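Local coordinates for protein Bd3459 (Bdellovibrio bacteriovorus, PDB 5CEC) that probably cleaves D-alanyl bonds of peptidoglycan as a serine carboxypeptidase or endopeptidase of the S13 family, and is bound by the ankyrin-repeat immunity protein Bd3460, at residues F218-K221 and A222-Q225; W395-A398 and S399-K403. The protein carries 1 engineered substitution. All blocks are in the same frame, centred on the assembly; numbering follows the deposited sequence.

Interaction 1 (F218-K221 and A222-Q225); sequences FVKK and AEFQ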
# COMPACT_ATOMS: atom_id res chain seq x y z
N PHE A 218 -2.17 -17.99 -28.48
CA PHE A 218 -1.22 -18.56 -27.52
C PHE A 218 -0.33 -19.58 -28.24
O PHE A 218 -0.84 -20.45 -29.00
CB PHE A 218 -2.03 -19.22 -26.40
CG PHE A 218 -1.21 -20.00 -25.43
CD1 PHE A 218 -0.28 -19.38 -24.64
CD2 PHE A 218 -1.41 -21.37 -25.25
CE1 PHE A 218 0.47 -20.09 -23.72
CE2 PHE A 218 -0.66 -22.08 -24.33
CZ PHE A 218 0.29 -21.44 -23.57
N VAL A 219 0.98 -19.45 -28.04
CA VAL A 219 1.97 -20.44 -28.49
C VAL A 219 2.90 -20.76 -27.33
O VAL A 219 3.64 -19.89 -26.88
CB VAL A 219 2.80 -19.95 -29.70
CG1 VAL A 219 3.85 -20.99 -30.09
CG2 VAL A 219 1.89 -19.65 -30.89
N LYS A 220 2.84 -22.00 -26.84
CA LYS A 220 3.65 -22.46 -25.71
C LYS A 220 5.14 -22.35 -25.99
O LYS A 220 5.58 -22.58 -27.12
CB LYS A 220 3.35 -23.93 -25.38
CG LYS A 220 1.96 -24.19 -24.84
CD LYS A 220 1.75 -25.70 -24.71
CE LYS A 220 0.34 -26.05 -24.23
NZ LYS A 220 -0.14 -27.29 -24.89
N LYS A 221 5.91 -22.03 -24.96
CA LYS A 221 7.35 -21.82 -25.11
C LYS A 221 8.04 -22.99 -25.82
O LYS A 221 8.82 -22.77 -26.76
CB LYS A 221 8.01 -21.55 -23.75
CG LYS A 221 9.51 -21.28 -23.84
CD LYS A 221 10.12 -21.08 -22.47
CE LYS A 221 11.64 -21.14 -22.59
NZ LYS A 221 12.33 -20.73 -21.34
N ALA A 222 7.75 -24.21 -25.38
CA ALA A 222 8.38 -25.43 -25.92
C ALA A 222 8.03 -25.67 -27.38
O ALA A 222 8.77 -26.38 -28.07
CB ALA A 222 8.01 -26.66 -25.09
N GLU A 223 6.90 -25.12 -27.82
CA GLU A 223 6.43 -25.25 -29.20
C GLU A 223 6.77 -24.08 -30.11
O GLU A 223 6.47 -24.14 -31.31
CB GLU A 223 4.92 -25.44 -29.21
CG GLU A 223 4.50 -26.74 -28.55
CD GLU A 223 3.00 -26.96 -28.57
OE1 GLU A 223 2.26 -26.14 -29.16
OE2 GLU A 223 2.57 -27.96 -27.97
N PHE A 224 7.42 -23.05 -29.58
CA PHE A 224 7.68 -21.87 -30.39
C PHE A 224 8.89 -22.10 -31.27
O PHE A 224 9.94 -22.54 -30.79
CB PHE A 224 7.92 -20.64 -29.52
CG PHE A 224 8.44 -19.46 -30.29
CD1 PHE A 224 7.67 -18.89 -31.29
CD2 PHE A 224 9.71 -18.96 -30.04
CE1 PHE A 224 8.16 -17.81 -32.02
CE2 PHE A 224 10.19 -17.88 -30.76
CZ PHE A 224 9.42 -17.31 -31.75
N GLN A 225 8.74 -21.77 -32.54
CA GLN A 225 9.81 -21.93 -33.51
C GLN A 225 10.17 -20.55 -34.04
O GLN A 225 9.39 -19.98 -34.83
CB GLN A 225 9.34 -22.83 -34.66
CG GLN A 225 10.43 -23.16 -35.67
CD GLN A 225 11.69 -23.63 -34.98
OE1 GLN A 225 12.71 -22.93 -34.95
NE2 GLN A 225 11.61 -24.79 -34.36
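K220 and E223, and K221 and F224 after them, are joined by two successive i to i+3 backbone bonds, which wind 221-223 into a single turn of 3-10 helix just past the end of strand 212-218. E223 N reaches K220 O at 2.9 Å with a bent N-H...O angle of 135°, while F224 N gives K221 O a straighter bond of 164° at 3.2 Å.

Once the turn is made, side chains on the two limbs are brought together. V219 has CG1 anti to its N (chi1 177°), which swings that methyl beside its own carbonyl carbon and forward to the far limb; there it rests 3.9 Å from F224 CA, the two side chains crossing at about a right angle. F224 carries its CB over K221 O, but the ring leaves the turn, stacking on H107 and meeting H95 at a slant. K221 N donates a hydrogen bond to the carboxylate of E143, in the loop after strand 135-141, and F218 and K220 lean on helix 167-182.

K220 and E223 run side by side and point the same way, each with CG beside its own backbone N. Their opposite charges probably attract weakly at this exposed surface, but the groups stop beyond salt-bridge range: the carboxylate atom E223 OE2 lies 4.2 Å from K220 NZ and 4.1 Å from K220 CD.

Interaction 2 (W395-A398 and S399-K403); sequences WGVA and SQQIK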
# COMPACT_ATOMS: atom_id res chain seq x y z
N TRP A 395 -9.93 -1.14 12.65
CA TRP A 395 -8.69 -0.86 11.92
C TRP A 395 -8.17 0.54 12.26
O TRP A 395 -6.98 0.69 12.54
CB TRP A 395 -8.86 -1.03 10.42
CG TRP A 395 -8.87 -2.44 9.94
CD1 TRP A 395 -8.70 -3.60 10.68
CD2 TRP A 395 -9.04 -2.86 8.59
NE1 TRP A 395 -8.76 -4.67 9.86
CE2 TRP A 395 -8.97 -4.26 8.58
CE3 TRP A 395 -9.22 -2.18 7.38
CZ2 TRP A 395 -9.10 -4.99 7.42
CZ3 TRP A 395 -9.32 -2.92 6.23
CH2 TRP A 395 -9.28 -4.32 6.27
N GLY A 396 -9.04 1.53 12.25
CA GLY A 396 -8.59 2.87 12.56
C GLY A 396 -8.13 3.03 14.00
O GLY A 396 -7.16 3.70 14.28
N VAL A 397 -8.79 2.35 14.92
CA VAL A 397 -8.38 2.37 16.31
C VAL A 397 -6.99 1.74 16.45
O VAL A 397 -6.07 2.31 17.06
CB VAL A 397 -9.39 1.62 17.22
CG1 VAL A 397 -8.87 1.46 18.63
CG2 VAL A 397 -10.73 2.39 17.25
N ALA A 398 -6.83 0.55 15.90
CA ALA A 398 -5.52 -0.14 15.97
C ALA A 398 -4.43 0.66 15.29
O ALA A 398 -3.30 0.68 15.78
CB ALA A 398 -5.64 -1.52 15.35
N SER A 399 -4.75 1.29 14.17
CA SER A 399 -3.73 2.02 13.44
C SER A 399 -3.09 3.10 14.32
O SER A 399 -1.86 3.22 14.34
CB SER A 399 -4.33 2.69 12.21
OG SER A 399 -3.29 3.32 11.48
N GLN A 400 -3.90 3.91 14.99
CA GLN A 400 -3.32 4.96 15.81
C GLN A 400 -2.60 4.38 17.03
O GLN A 400 -1.57 4.92 17.44
CB GLN A 400 -4.32 6.04 16.19
CG GLN A 400 -3.65 7.30 16.79
CD GLN A 400 -2.75 8.00 15.82
OE1 GLN A 400 -3.16 8.38 14.73
NE2 GLN A 400 -1.50 8.25 16.23
N GLN A 401 -3.10 3.29 17.59
CA GLN A 401 -2.36 2.64 18.67
C GLN A 401 -0.98 2.18 18.22
O GLN A 401 -0.01 2.35 18.96
CB GLN A 401 -3.15 1.49 19.28
CG GLN A 401 -4.33 1.93 20.13
CD GLN A 401 -5.04 0.77 20.79
OE1 GLN A 401 -4.48 -0.31 20.96
NE2 GLN A 401 -6.26 1.01 21.24
N ILE A 402 -0.89 1.60 17.02
CA ILE A 402 0.40 1.21 16.48
C ILE A 402 1.30 2.42 16.31
O ILE A 402 2.45 2.40 16.72
CB ILE A 402 0.24 0.47 15.13
CG1 ILE A 402 -0.47 -0.88 15.32
CG2 ILE A 402 1.60 0.29 14.47
CD1 ILE A 402 -0.88 -1.54 14.04
N LYS A 403 0.79 3.49 15.71
CA LYS A 403 1.60 4.68 15.50
C LYS A 403 2.14 5.22 16.80
O LYS A 403 3.31 5.60 16.89
CB LYS A 403 0.74 5.76 14.82
CG LYS A 403 0.37 5.43 13.40
CD LYS A 403 -0.50 6.52 12.78
CE LYS A 403 -0.88 6.19 11.34
NZ LYS A 403 -1.74 7.23 10.75
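V397 and Q401 sit one turn apart on helix 394-411, their side chains lying side by side and pointing the same way. Q401 is worth following outward. Its CB lies 3.6 Å from A398 O; CG, turned beside the residue's own N (chi1 -72°), passes 3.5 Å from V397 O; from there the chain runs extended, with CD still 4.2 Å from V397 O, and the amide nitrogen NE2 comes alongside the methyl V397 CG1 at 3.7 Å. That last touch is a van der Waals contact between amide and methyl; beyond the helix Q401 also touches V39 and M384.

Beneath these side chains run the i to i+4 bonds of the backbone. S399 N to W395 O (2.8 Å) and I402 N to A398 O (2.9 Å) are short, Q401 N to V397 O is longer, and Q400 N to G396 O is weak at 3.3 Å. I402 holds CG1 beside its own backbone N, 3.3 Å from A398 O, the carbonyl that accepts the I402 amide. On the same flank, I402 meets L367, V382 and M384 of the sheet, and A398 packs on K365.

Another side of the helix faces the immunity protein. Q400 bends at chi2 (63°), its NE2 bonded to N404 and its OE1 to N141 of the Bd3460 chain; K403 NZ forms a salt bridge with D107 of that chain, and V397 packs on its A127. W395, ahead of them, stacks on Y388 and donates NE1 to V361 O. A helix following the last long strand and lying against the antiparallel sheet is characteristic of the penicillin-binding transpeptidase fold, used here also as a docking surface for Bd3460.

In the fold
The two contacts lie on opposite sides of the chain's centre, their own centres 51 Å apart and their nearest atoms about 35 Å apart. Interaction 1 comes first along the chain, in the loop between strands 212-218 and 231-236, which belong to the mixed sheet. Interaction 2 follows much later, on helix 394-411, packed against the antiparallel sheet that includes strands 364-373 and 376-385. They therefore share neither sheet nor helix, although both belong to the S13 peptidase region of the chain. Bd3460 contacts the helix and does not touch 218-225, so within this complex the immunity protein engages one of these two remote surfaces and leaves the other alone.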